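Local atomic coordinates of glycerate kinase, putative (PDB entry 2B8N), a protein that catalyses the ATP-dependent phosphorylation of D-glycerate to 2-phosphoglycerate, a magnesium-requiring step in the degradation of serine through 3-hydroxypyruvate. Residues I53-G58 with D127-L132; E146-E151 with E238-A243; S158-S163 with Y232-S237; S219-D224 with L245-K250. All blocks are in the same frame, centred on the assembly; numbering follows the deposited sequence.

Contact 1. Residues I53-G58 with D127-L132; sequences ILVAVG and DTVLFL
Leu54 and Leu132 lie diagonally on one face of the sheet, Leu132 two residues beyond Leu130, the partner of Leu54, with their branches running obliquely past each other: CD1 of Leu132 comes against CG of Leu54 at 3.8 Å. On the same face Ala56 offers only a methyl, and its CB meets Leu132 CB at 3.7 Å, while Leu54 CD1 touches Leu130 CD2 more loosely. The other face belongs to Ile53, Val55, Val129 and Phe131. Val55 divides its branches there: CG1, set anti to its amide N (chi1 177°), leans on the Phe131 ring at CD1 (4.0 Å), and CG2 reaches back to Val129 CG1 (4.2 Å). Five N-H...O=C bonds join the backbones, among them Leu130 N to Ile53 O (2.9 Å) and Val55 N to Leu130 O (3.0 Å). Helix 61-72 packs over the leucine face, Leu54 touching Ala65 and Ala68, and Phe185 meets Phe131 on the other. Backbone hydrogen bonds join Leu54 and Ala56 to strand 76-84, and strand 193-199 lies beyond 128-133, so both are inner strands. In-register parallel strands, apolar on both faces and flanked by helix, are characteristic of the central sheet of an alpha/beta domain.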
loop_
_atom_site.group_PDB
_atom_site.type_symbol
_atom_site.label_atom_id
_atom_site.label_comp_id
_atom_site.label_asym_id
_atom_site.label_seq_id
_atom_site.Cartn_x
_atom_site.Cartn_y
_atom_site.Cartn_z
ATOM N N ILE A 53 -13.977 0.891 21.167
ATOM C CA ILE A 53 -14.729 1.455 20.065
ATOM C C ILE A 53 -13.857 1.216 18.840
ATOM O O ILE A 53 -12.736 1.677 18.773
ATOM C CB ILE A 53 -15.019 2.966 20.252
ATOM C CG1 ILE A 53 -16.063 3.183 21.368
ATOM C CG2 ILE A 53 -15.540 3.586 18.942
ATOM C CD1 ILE A 53 -15.595 2.854 22.757
ATOM N N LEU A 54 -14.389 0.480 17.878
ATOM C CA LEU A 54 -13.634 0.073 16.694
ATOM C C LEU A 54 -13.966 1.038 15.556
ATOM O O LEU A 54 -15.154 1.258 15.237
ATOM C CB LEU A 54 -13.970 -1.383 16.329
ATOM C CG LEU A 54 -13.453 -2.035 15.037
ATOM C CD1 LEU A 54 -13.553 -3.581 15.139
ATOM C CD2 LEU A 54 -14.191 -1.515 13.781
ATOM N N VAL A 55 -12.908 1.637 14.996
ATOM C CA VAL A 55 -12.993 2.494 13.825
ATOM C C VAL A 55 -12.041 1.949 12.746
ATOM O O VAL A 55 -10.805 1.903 12.937
ATOM C CB VAL A 55 -12.633 3.951 14.168
ATOM C CG1 VAL A 55 -12.656 4.828 12.904
ATOM C CG2 VAL A 55 -13.605 4.516 15.212
ATOM N N ALA A 56 -12.622 1.537 11.615
ATOM C CA ALA A 56 -11.849 0.906 10.542
ATOM C C ALA A 56 -12.074 1.714 9.302
ATOM O O ALA A 56 -13.226 1.892 8.890
ATOM C CB ALA A 56 -12.255 -0.546 10.327
ATOM N N VAL A 57 -10.965 2.210 8.733
ATOM C CA VAL A 57 -10.972 3.073 7.550
ATOM C C VAL A 57 -9.927 2.565 6.577
ATOM O O VAL A 57 -8.789 2.337 6.955
ATOM C CB VAL A 57 -10.661 4.542 7.917
ATOM C CG1 VAL A 57 -10.379 5.374 6.677
ATOM C CG2 VAL A 57 -11.803 5.134 8.645
ATOM N N GLY A 58 -10.319 2.396 5.329
ATOM C CA GLY A 58 -9.383 1.971 4.294
ATOM C C GLY A 58 -10.040 1.032 3.305
ATOM O O GLY A 58 -11.216 0.659 3.473
ATOM N N ASP A 127 -11.282 4.154 28.202
ATOM C CA ASP A 127 -11.722 3.640 26.916
ATOM C C ASP A 127 -10.588 3.545 25.946
ATOM O O ASP A 127 -9.559 4.178 26.147
ATOM C CB ASP A 127 -12.813 4.535 26.373
ATOM C CG ASP A 127 -14.058 4.464 27.209
ATOM O OD1 ASP A 127 -14.472 3.333 27.536
ATOM O OD2 ASP A 127 -14.621 5.522 27.540
ATOM N N THR A 128 -10.762 2.724 24.916
ATOM C CA THR A 128 -9.746 2.538 23.886
ATOM C C THR A 128 -10.401 2.522 22.492
ATOM O O THR A 128 -11.404 1.826 22.272
ATOM C CB THR A 128 -8.955 1.216 24.141
ATOM O OG1 THR A 128 -8.221 1.317 25.371
ATOM C CG2 THR A 128 -7.973 0.902 23.016
ATOM N N VAL A 129 -9.852 3.326 21.570
ATOM C CA VAL A 129 -10.241 3.269 20.167
ATOM C C VAL A 129 -9.272 2.328 19.441
ATOM O O VAL A 129 -8.031 2.486 19.521
ATOM C CB VAL A 129 -10.303 4.657 19.501
ATOM C CG1 VAL A 129 -10.551 4.509 18.041
ATOM C CG2 VAL A 129 -11.430 5.487 20.127
ATOM N N LEU A 130 -9.853 1.316 18.793
ATOM C CA LEU A 130 -9.109 0.378 17.975
ATOM C C LEU A 130 -9.168 0.874 16.533
ATOM O O LEU A 130 -10.187 0.706 15.855
ATOM C CB LEU A 130 -9.717 -1.029 18.125
ATOM C CG LEU A 130 -9.181 -2.066 17.130
ATOM C CD1 LEU A 130 -7.637 -2.165 17.229
ATOM C CD2 LEU A 130 -9.879 -3.443 17.300
ATOM N N PHE A 131 -8.082 1.509 16.090
ATOM C CA PHE A 131 -8.047 2.190 14.801
ATOM C C PHE A 131 -7.434 1.291 13.745
ATOM O O PHE A 131 -6.224 1.119 13.697
ATOM C CB PHE A 131 -7.279 3.499 14.953
ATOM C CG PHE A 131 -7.416 4.441 13.779
ATOM C CD1 PHE A 131 -8.622 4.589 13.104
ATOM C CD2 PHE A 131 -6.334 5.202 13.373
ATOM C CE1 PHE A 131 -8.738 5.468 12.024
ATOM C CE2 PHE A 131 -6.440 6.086 12.302
ATOM C CZ PHE A 131 -7.642 6.215 11.625
ATOM N N LEU A 132 -8.288 0.704 12.911
ATOM C CA LEU A 132 -7.863 -0.267 11.876
ATOM C C LEU A 132 -7.700 0.459 10.548
ATOM O O LEU A 132 -8.702 0.887 9.920
ATOM C CB LEU A 132 -8.897 -1.400 11.745
ATOM C CG LEU A 132 -9.195 -2.182 13.025
ATOM C CD1 LEU A 132 -10.439 -3.043 12.872
ATOM C CD2 LEU A 132 -8.015 -3.021 13.438
#

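Contact 2. Residues E146-E151 with E238-A243; sequences EGVSLE and ESVKRA
Ser239 OG donates a hydrogen bond to the backbone O of Gly147; the modelled 2.6 Å should be read with caution, because that carbonyl is crowded in the model. It is the one hydrogen bond between the two segments and, if real, would link the loop before helix 150-162 to the first turn of helix 238-244. Gly147 adopts a positive phi of 91°, a conformation in which a CB would press on the preceding carbonyl. Next to this link Val148 carries the apolar half of the contact, its two methyls going to different partners. CG1 meets Val240 CG2 at 4.0 Å, the two side chains crossing at about a right angle. CG2, anti to its own carbonyl carbon, turns to Ala243 CB and also lies 4.0 Å from Ser239 O. Val240 and Ala243 stand three residues apart, close to one helical turn, and Val148 thus spans neighbouring positions of one helix flank. Ser149 then takes the N-cap position of helix 150-162. In its first turn, Ile153 touches Val148 and Glu152 touches Val240, while Leu145 lies on Ala243, so one flank of helix 238-244 packs against the N-terminal end of helix 150-162 and the loop leading into it.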
loop_
_atom_site.group_PDB
_atom_site.type_symbol
_atom_site.label_atom_id
_atom_site.label_comp_id
_atom_site.label_asym_id
_atom_site.label_seq_id
_atom_site.Cartn_x
_atom_site.Cartn_y
_atom_site.Cartn_z
ATOM N N GLU A 146 -14.351 24.200 10.091
ATOM C CA GLU A 146 -15.482 25.118 9.904
ATOM C C GLU A 146 -15.108 26.311 9.048
ATOM O O GLU A 146 -14.179 27.036 9.369
ATOM C CB GLU A 146 -16.005 25.644 11.249
ATOM C CG GLU A 146 -17.264 24.974 11.793
ATOM C CD GLU A 146 -18.050 25.921 12.713
ATOM O OE1 GLU A 146 -17.414 26.665 13.485
ATOM O OE2 GLU A 146 -19.300 25.951 12.661
ATOM N N GLY A 147 -15.854 26.522 7.966
ATOM C CA GLY A 147 -15.615 27.632 7.052
ATOM C C GLY A 147 -14.673 27.330 5.899
ATOM O O GLY A 147 -14.317 28.232 5.139
ATOM N N VAL A 148 -14.252 26.076 5.768
ATOM C CA VAL A 148 -13.479 25.632 4.609
ATOM C C VAL A 148 -14.335 24.593 3.895
ATOM O O VAL A 148 -14.970 23.758 4.541
ATOM C CB VAL A 148 -12.102 25.052 5.008
ATOM C CG1 VAL A 148 -11.334 24.538 3.771
ATOM C CG2 VAL A 148 -11.295 26.081 5.701
ATOM N N SER A 149 -14.398 24.662 2.574
ATOM C CA SER A 149 -15.222 23.718 1.818
ATOM C C SER A 149 -14.379 22.553 1.274
ATOM O O SER A 149 -13.185 22.694 0.963
ATOM C CB SER A 149 -15.923 24.410 0.650
ATOM O OG SER A 149 -15.152 24.290 -0.545
ATOM N N LEU A 150 -15.022 21.408 1.144
ATOM C CA LEU A 150 -14.428 20.267 0.470
ATOM C C LEU A 150 -13.880 20.652 -0.907
ATOM O O LEU A 150 -12.802 20.207 -1.281
ATOM C CB LEU A 150 -15.495 19.192 0.314
ATOM C CG LEU A 150 -15.075 17.796 -0.118
ATOM C CD1 LEU A 150 -14.473 17.035 1.033
ATOM C CD2 LEU A 150 -16.321 17.066 -0.669
ATOM N N GLU A 151 -14.624 21.484 -1.642
ATOM C CA GLU A 151 -14.256 21.877 -3.002
ATOM C C GLU A 151 -12.941 22.594 -2.988
ATOM O O GLU A 151 -12.124 22.389 -3.880
ATOM C CB GLU A 151 -15.309 22.799 -3.637
ATOM C CG GLU A 151 -16.552 22.090 -4.122
ATOM C CD GLU A 151 -17.146 21.150 -3.070
ATOM O OE1 GLU A 151 -17.333 21.598 -1.910
ATOM O OE2 GLU A 151 -17.410 19.962 -3.404
ATOM N N GLU A 238 -10.119 34.049 2.621
ATOM C CA GLU A 238 -9.846 34.456 3.999
ATOM C C GLU A 238 -10.231 33.297 4.927
ATOM O O GLU A 238 -9.531 33.024 5.903
ATOM C CB GLU A 238 -10.616 35.729 4.373
ATOM N N SER A 239 -11.335 32.611 4.607
ATOM C CA SER A 239 -11.776 31.412 5.348
ATOM C C SER A 239 -10.649 30.396 5.496
ATOM O O SER A 239 -10.395 29.889 6.583
ATOM C CB SER A 239 -12.935 30.705 4.608
ATOM O OG SER A 239 -14.169 30.859 5.287
ATOM N N VAL A 240 -10.001 30.095 4.377
ATOM C CA VAL A 240 -8.924 29.119 4.340
ATOM C C VAL A 240 -7.722 29.598 5.160
ATOM O O VAL A 240 -7.266 28.899 6.067
ATOM C CB VAL A 240 -8.543 28.769 2.870
ATOM C CG1 VAL A 240 -7.166 28.130 2.774
ATOM C CG2 VAL A 240 -9.575 27.832 2.291
ATOM N N LYS A 241 -7.227 30.788 4.863
ATOM C CA LYS A 241 -6.067 31.307 5.572
ATOM C C LYS A 241 -6.240 31.317 7.107
ATOM O O LYS A 241 -5.300 30.990 7.818
ATOM C CB LYS A 241 -5.682 32.679 5.025
ATOM C CG LYS A 241 -5.147 32.614 3.600
ATOM C CD LYS A 241 -4.418 33.912 3.230
ATOM C CE LYS A 241 -3.922 33.918 1.787
ATOM N NZ LYS A 241 -5.088 33.985 0.861
ATOM N N ARG A 242 -7.433 31.646 7.604
ATOM C CA ARG A 242 -7.676 31.681 9.047
ATOM C C ARG A 242 -7.989 30.301 9.652
ATOM O O ARG A 242 -7.813 30.106 10.846
ATOM C CB ARG A 242 -8.744 32.741 9.400
ATOM C CG ARG A 242 -10.183 32.346 9.147
ATOM C CD ARG A 242 -11.167 33.476 9.535
ATOM N NE ARG A 242 -11.502 33.466 10.967
ATOM C CZ ARG A 242 -11.264 34.454 11.839
ATOM N NH1 ARG A 242 -10.691 35.591 11.452
ATOM N NH2 ARG A 242 -11.620 34.307 13.120
ATOM N N ALA A 243 -8.423 29.352 8.833
ATOM C CA ALA A 243 -8.466 27.947 9.234
ATOM C C ALA A 243 -7.043 27.395 9.517
ATOM O O ALA A 243 -6.826 26.691 10.511
ATOM C CB ALA A 243 -9.143 27.143 8.168
#

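Contact 3. Residues S158-S163 with Y232-S237; sequences SALLKS and YGIETS
Ile234 and Tyr232 make the apolar part of the contact, reaching from the turn after helix 222-231 to the last turns of helix 150-162. The end of Ile234 comes over Ala159, CD1 lying 4.0 Å from Ala159 CB, and also abuts the end of Leu160, which it crosses at about a right angle, though that second modelled distance is too short to be trusted. Leu160 swings its CD2 between the two loop residues and meets Tyr232 CD2 at 3.8 Å, again nearly at right angles. Tyr232 CG lies opposite its own carbonyl carbon (chi1 -63°), which lays the ring between Leu160 and Ser163; at the ring's other ortho carbon, Tyr232 CD1 rests 3.9 Å from Ser163 CB. Gly233, with positive phi (58°), is the C-prime residue of a Schellman motif that ends helix 222-231, Ile234 N bonding back to Leu229 O; this turn presents the side chains before and after the glycine to the same helix. With an alanine in place of Tyr232, a gap would probably open beside Leu160 and Ser163, and Glu169 would lose the hydroxyl that bonds to it. No hydrogen bond joins the two segments directly. Ser163 OG bonds to Ala159 O (2.9 Å), which also accepts Ser163 N from its opposite face. Ser237, N-cap of helix 238-244, bonds through OG to Val240 N and to Glu152, in an earlier turn of helix 150-162.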
loop_
_atom_site.group_PDB
_atom_site.type_symbol
_atom_site.label_atom_id
_atom_site.label_comp_id
_atom_site.label_asym_id
_atom_site.label_seq_id
_atom_site.Cartn_x
_atom_site.Cartn_y
_atom_site.Cartn_z
ATOM N N SER A 158 -5.057 19.813 -6.132
ATOM C CA SER A 158 -4.822 19.658 -7.548
ATOM C C SER A 158 -3.908 20.781 -8.056
ATOM O O SER A 158 -2.981 20.550 -8.842
ATOM C CB SER A 158 -6.164 19.650 -8.278
ATOM O OG SER A 158 -6.007 19.286 -9.638
ATOM N N ALA A 159 -4.149 21.992 -7.573
ATOM C CA ALA A 159 -3.296 23.124 -7.890
ATOM C C ALA A 159 -1.874 22.851 -7.462
ATOM O O ALA A 159 -0.929 23.188 -8.180
ATOM C CB ALA A 159 -3.800 24.373 -7.171
ATOM N N LEU A 160 -1.721 22.258 -6.278
ATOM C CA LEU A 160 -0.390 21.999 -5.742
ATOM C C LEU A 160 0.351 20.900 -6.525
ATOM O O LEU A 160 1.522 21.087 -6.896
ATOM C CB LEU A 160 -0.459 21.679 -4.256
ATOM C CG LEU A 160 -0.539 22.891 -3.318
ATOM C CD1 LEU A 160 -0.832 22.420 -1.902
ATOM C CD2 LEU A 160 0.741 23.723 -3.321
ATOM N N LEU A 161 -0.340 19.788 -6.792
ATOM C CA LEU A 161 0.190 18.739 -7.670
ATOM C C LEU A 161 0.642 19.308 -9.013
ATOM O O LEU A 161 1.800 19.158 -9.430
ATOM C CB LEU A 161 -0.875 17.693 -7.923
ATOM C CG LEU A 161 -1.156 16.829 -6.694
ATOM C CD1 LEU A 161 -2.567 16.245 -6.754
ATOM C CD2 LEU A 161 -0.081 15.741 -6.572
ATOM N N LYS A 162 -0.276 19.984 -9.687
ATOM C CA LYS A 162 0.046 20.535 -10.984
ATOM C C LYS A 162 1.267 21.453 -10.897
ATOM O O LYS A 162 2.108 21.454 -11.795
ATOM C CB LYS A 162 -1.151 21.251 -11.608
ATOM C CG LYS A 162 -2.226 20.294 -12.108
ATOM C CD LYS A 162 -3.252 21.020 -12.954
ATOM C CE LYS A 162 -4.375 20.088 -13.376
ATOM N NZ LYS A 162 -5.117 19.558 -12.195
ATOM N N SER A 163 1.380 22.214 -9.811
ATOM C CA SER A 163 2.498 23.149 -9.649
ATOM C C SER A 163 3.794 22.452 -9.263
ATOM O O SER A 163 4.820 23.108 -9.158
ATOM C CB SER A 163 2.173 24.201 -8.592
ATOM O OG SER A 163 1.100 25.010 -9.021
ATOM N N TYR A 232 4.082 28.394 -4.211
ATOM C CA TYR A 232 3.549 27.965 -5.505
ATOM C C TYR A 232 2.501 28.934 -6.071
ATOM O O TYR A 232 1.825 28.619 -7.051
ATOM C CB TYR A 232 3.012 26.529 -5.408
ATOM C CG TYR A 232 4.108 25.536 -5.069
ATOM C CD1 TYR A 232 4.972 25.070 -6.052
ATOM C CD2 TYR A 232 4.308 25.094 -3.763
ATOM C CE1 TYR A 232 5.989 24.187 -5.760
ATOM C CE2 TYR A 232 5.328 24.199 -3.462
ATOM C CZ TYR A 232 6.165 23.758 -4.477
ATOM O OH TYR A 232 7.172 22.875 -4.216
ATOM N N GLY A 233 2.380 30.114 -5.458
ATOM C CA GLY A 233 1.443 31.144 -5.901
ATOM C C GLY A 233 -0.012 30.715 -5.938
ATOM O O GLY A 233 -0.742 31.132 -6.822
ATOM N N ILE A 234 -0.452 29.891 -4.994
ATOM C CA ILE A 234 -1.844 29.452 -4.989
ATOM C C ILE A 234 -2.703 30.380 -4.131
ATOM O O ILE A 234 -2.541 30.435 -2.908
ATOM C CB ILE A 234 -1.960 27.986 -4.551
ATOM C CG1 ILE A 234 -1.296 27.091 -5.606
ATOM C CG2 ILE A 234 -3.428 27.585 -4.383
ATOM C CD1 ILE A 234 -0.760 25.790 -5.082
ATOM N N GLU A 235 -3.606 31.111 -4.787
ATOM C CA GLU A 235 -4.507 32.041 -4.111
ATOM C C GLU A 235 -5.569 31.260 -3.308
ATOM O O GLU A 235 -6.056 30.223 -3.757
ATOM C CB GLU A 235 -5.155 32.984 -5.134
ATOM N N THR A 236 -5.906 31.768 -2.117
ATOM C CA THR A 236 -6.856 31.118 -1.179
ATOM C C THR A 236 -7.751 32.139 -0.447
ATOM O O THR A 236 -7.342 33.286 -0.220
ATOM C CB THR A 236 -6.108 30.335 -0.077
ATOM O OG1 THR A 236 -5.209 31.213 0.618
ATOM C CG2 THR A 236 -5.327 29.193 -0.672
ATOM N N SER A 237 -8.945 31.712 -0.040
ATOM C CA SER A 237 -9.894 32.600 0.648
ATOM C C SER A 237 -9.378 33.127 2.013
ATOM O O SER A 237 -8.313 32.731 2.485
ATOM C CB SER A 237 -11.255 31.887 0.819
ATOM O OG SER A 237 -11.144 30.596 1.414
#

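Contact 4. Residues S219-D224 with L245-K250; sequences SSTSED and LQETPK
Glu247 OE1 receives Ser222 N through its syn lone pair, in a fairly straight bond of 2.8 Å (163° at the hydrogen). The carboxylate thereby meets the first turn of helix 222-231, whose amide end probably stabilises its charge. A bend at chi2 (53°) folds the Glu247 chain back toward the helix. Its second oxygen, OE2, is gripped by Thr248 N at 2.9 Å and by the Lys250 NZ salt bridge at 2.8 Å, from opposite faces of its plane, with His176 NE2 a further donor. Lys250, bent at chi2 and chi4, also donates from NZ to Ser220 O (2.6 Å), strapping the two segments together. Ser222 OG lies against Leu245 C (3.5 Å) and bonds to Ile244 O. A capping box fixes the helix start: Thr221 OG1 accepts from Asp224 N, and Asp224 OD2 from Thr221 N. Around this dense polar knot the contact thins out: the side chains of Leu245 and Gln246 start away from the other segment, as does that of Ser219 at the far end. Ser220 and Ser222 touch His176, just past helix 167-175, while Thr248 and Pro249 lie on Arg184 of helix 184-189, along the connection from helix 238-244 to strand 255-261.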
loop_
_atom_site.group_PDB
_atom_site.type_symbol
_atom_site.label_atom_id
_atom_site.label_comp_id
_atom_site.label_asym_id
_atom_site.label_seq_id
_atom_site.Cartn_x
_atom_site.Cartn_y
_atom_site.Cartn_z
ATOM N N SER A 219 4.607 17.886 12.821
ATOM C CA SER A 219 5.742 18.774 13.130
ATOM C C SER A 219 5.674 20.107 12.363
ATOM O O SER A 219 6.242 21.116 12.803
ATOM C CB SER A 219 7.075 18.066 12.895
ATOM O OG SER A 219 7.316 17.874 11.516
ATOM N N SER A 220 4.965 20.128 11.236
ATOM C CA SER A 220 4.817 21.373 10.468
ATOM C C SER A 220 3.895 22.375 11.156
ATOM O O SER A 220 3.016 22.015 11.925
ATOM C CB SER A 220 4.318 21.113 9.056
ATOM O OG SER A 220 2.932 20.833 9.031
ATOM N N THR A 221 4.087 23.638 10.815
ATOM C CA THR A 221 3.403 24.746 11.460
ATOM C C THR A 221 2.418 25.413 10.496
ATOM O O THR A 221 2.434 25.151 9.286
ATOM C CB THR A 221 4.431 25.804 11.991
ATOM O OG1 THR A 221 5.010 26.529 10.907
ATOM C CG2 THR A 221 5.548 25.127 12.741
ATOM N N SER A 222 1.558 26.265 11.048
ATOM C CA SER A 222 0.686 27.138 10.247
ATOM C C SER A 222 1.525 27.983 9.289
ATOM O O SER A 222 1.190 28.122 8.124
ATOM C CB SER A 222 -0.137 28.072 11.143
ATOM O OG SER A 222 -1.021 27.345 11.984
ATOM N N GLU A 223 2.631 28.515 9.790
ATOM C CA GLU A 223 3.560 29.279 8.965
ATOM C C GLU A 223 4.036 28.437 7.769
ATOM O O GLU A 223 4.026 28.900 6.637
ATOM C CB GLU A 223 4.758 29.774 9.789
ATOM C CG GLU A 223 5.647 30.816 9.087
ATOM C CD GLU A 223 6.875 31.172 9.904
ATOM O OE1 GLU A 223 7.090 30.587 10.989
ATOM O OE2 GLU A 223 7.634 32.052 9.468
ATOM N N ASP A 224 4.440 27.202 8.022
ATOM C CA ASP A 224 4.862 26.312 6.939
ATOM C C ASP A 224 3.752 26.193 5.885
ATOM O O ASP A 224 3.999 26.307 4.697
ATOM C CB ASP A 224 5.251 24.922 7.478
ATOM C CG ASP A 224 6.418 24.975 8.442
ATOM O OD1 ASP A 224 7.349 25.754 8.171
ATOM O OD2 ASP A 224 6.411 24.263 9.476
ATOM N N LEU A 245 -4.349 28.960 10.457
ATOM C CA LEU A 245 -3.809 29.548 11.701
ATOM C C LEU A 245 -4.032 28.744 12.979
ATOM O O LEU A 245 -3.429 29.056 14.024
ATOM C CB LEU A 245 -4.429 30.919 11.940
ATOM C CG LEU A 245 -3.992 32.119 11.098
ATOM C CD1 LEU A 245 -4.821 33.286 11.544
ATOM C CD2 LEU A 245 -2.527 32.411 11.254
ATOM N N GLN A 246 -4.937 27.768 12.915
ATOM C CA GLN A 246 -5.157 26.836 14.013
ATOM C C GLN A 246 -4.059 25.790 13.905
ATOM O O GLN A 246 -3.996 25.034 12.917
ATOM C CB GLN A 246 -6.563 26.223 13.927
ATOM C CG GLN A 246 -7.665 27.288 13.736
ATOM C CD GLN A 246 -9.076 26.767 13.942
ATOM O OE1 GLN A 246 -9.977 27.027 13.129
ATOM N NE2 GLN A 246 -9.280 26.034 15.034
ATOM N N GLU A 247 -3.176 25.775 14.899
ATOM C CA GLU A 247 -2.019 24.921 14.844
ATOM C C GLU A 247 -2.420 23.499 15.166
ATOM O O GLU A 247 -3.346 23.280 15.967
ATOM C CB GLU A 247 -0.932 25.408 15.799
ATOM C CG GLU A 247 0.404 24.731 15.577
ATOM C CD GLU A 247 0.859 24.823 14.142
ATOM O OE1 GLU A 247 1.375 25.895 13.774
ATOM O OE2 GLU A 247 0.678 23.837 13.394
ATOM N N THR A 248 -1.719 22.554 14.533
ATOM C CA THR A 248 -1.977 21.123 14.677
ATOM C C THR A 248 -1.169 20.600 15.840
ATOM O O THR A 248 -0.160 21.223 16.198
ATOM C CB THR A 248 -1.545 20.373 13.424
ATOM O OG1 THR A 248 -0.187 20.696 13.145
ATOM C CG2 THR A 248 -2.414 20.786 12.241
ATOM N N PRO A 249 -1.618 19.486 16.461
ATOM C CA PRO A 249 -0.937 18.888 17.617
ATOM C C PRO A 249 0.521 18.548 17.359
ATOM O O PRO A 249 0.805 17.772 16.443
ATOM C CB PRO A 249 -1.735 17.613 17.887
ATOM C CG PRO A 249 -2.638 17.424 16.738
ATOM C CD PRO A 249 -2.854 18.761 16.127
ATOM N N LYS A 250 1.422 19.128 18.164
ATOM C CA LYS A 250 2.877 18.952 18.011
ATOM C C LYS A 250 3.387 17.695 18.732
ATOM O O LYS A 250 4.465 17.204 18.432
ATOM C CB LYS A 250 3.614 20.226 18.467
ATOM C CG LYS A 250 3.325 21.481 17.576
ATOM C CD LYS A 250 4.012 21.389 16.171
ATOM C CE LYS A 250 3.346 22.288 15.109
ATOM N NZ LYS A 250 2.165 21.685 14.403
#

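In the fold
Contact 1 is the core: apolar side chains and backbone bonds between inner strands, its centre about 25 to 34 Å from the centres of the others. Contacts 2, 3 and 4 gather on one side of the chain, among helices and loops, and are partly buried or at the surface. Contact 2 holds the loop entering helix 150-162 and contact 3 its last turns, both chiefly by apolar packing, and they meet where Lys241 NZ lies 2.8 Å from Thr236 OG1, a probable hydrogen bond. Contact 4 relies instead on charge and helix capping. Residues 219-250 thread through all three: contact 4 holds the start of helix 222-231, contact 3 the turn after it, and contact 2 helix 238-244.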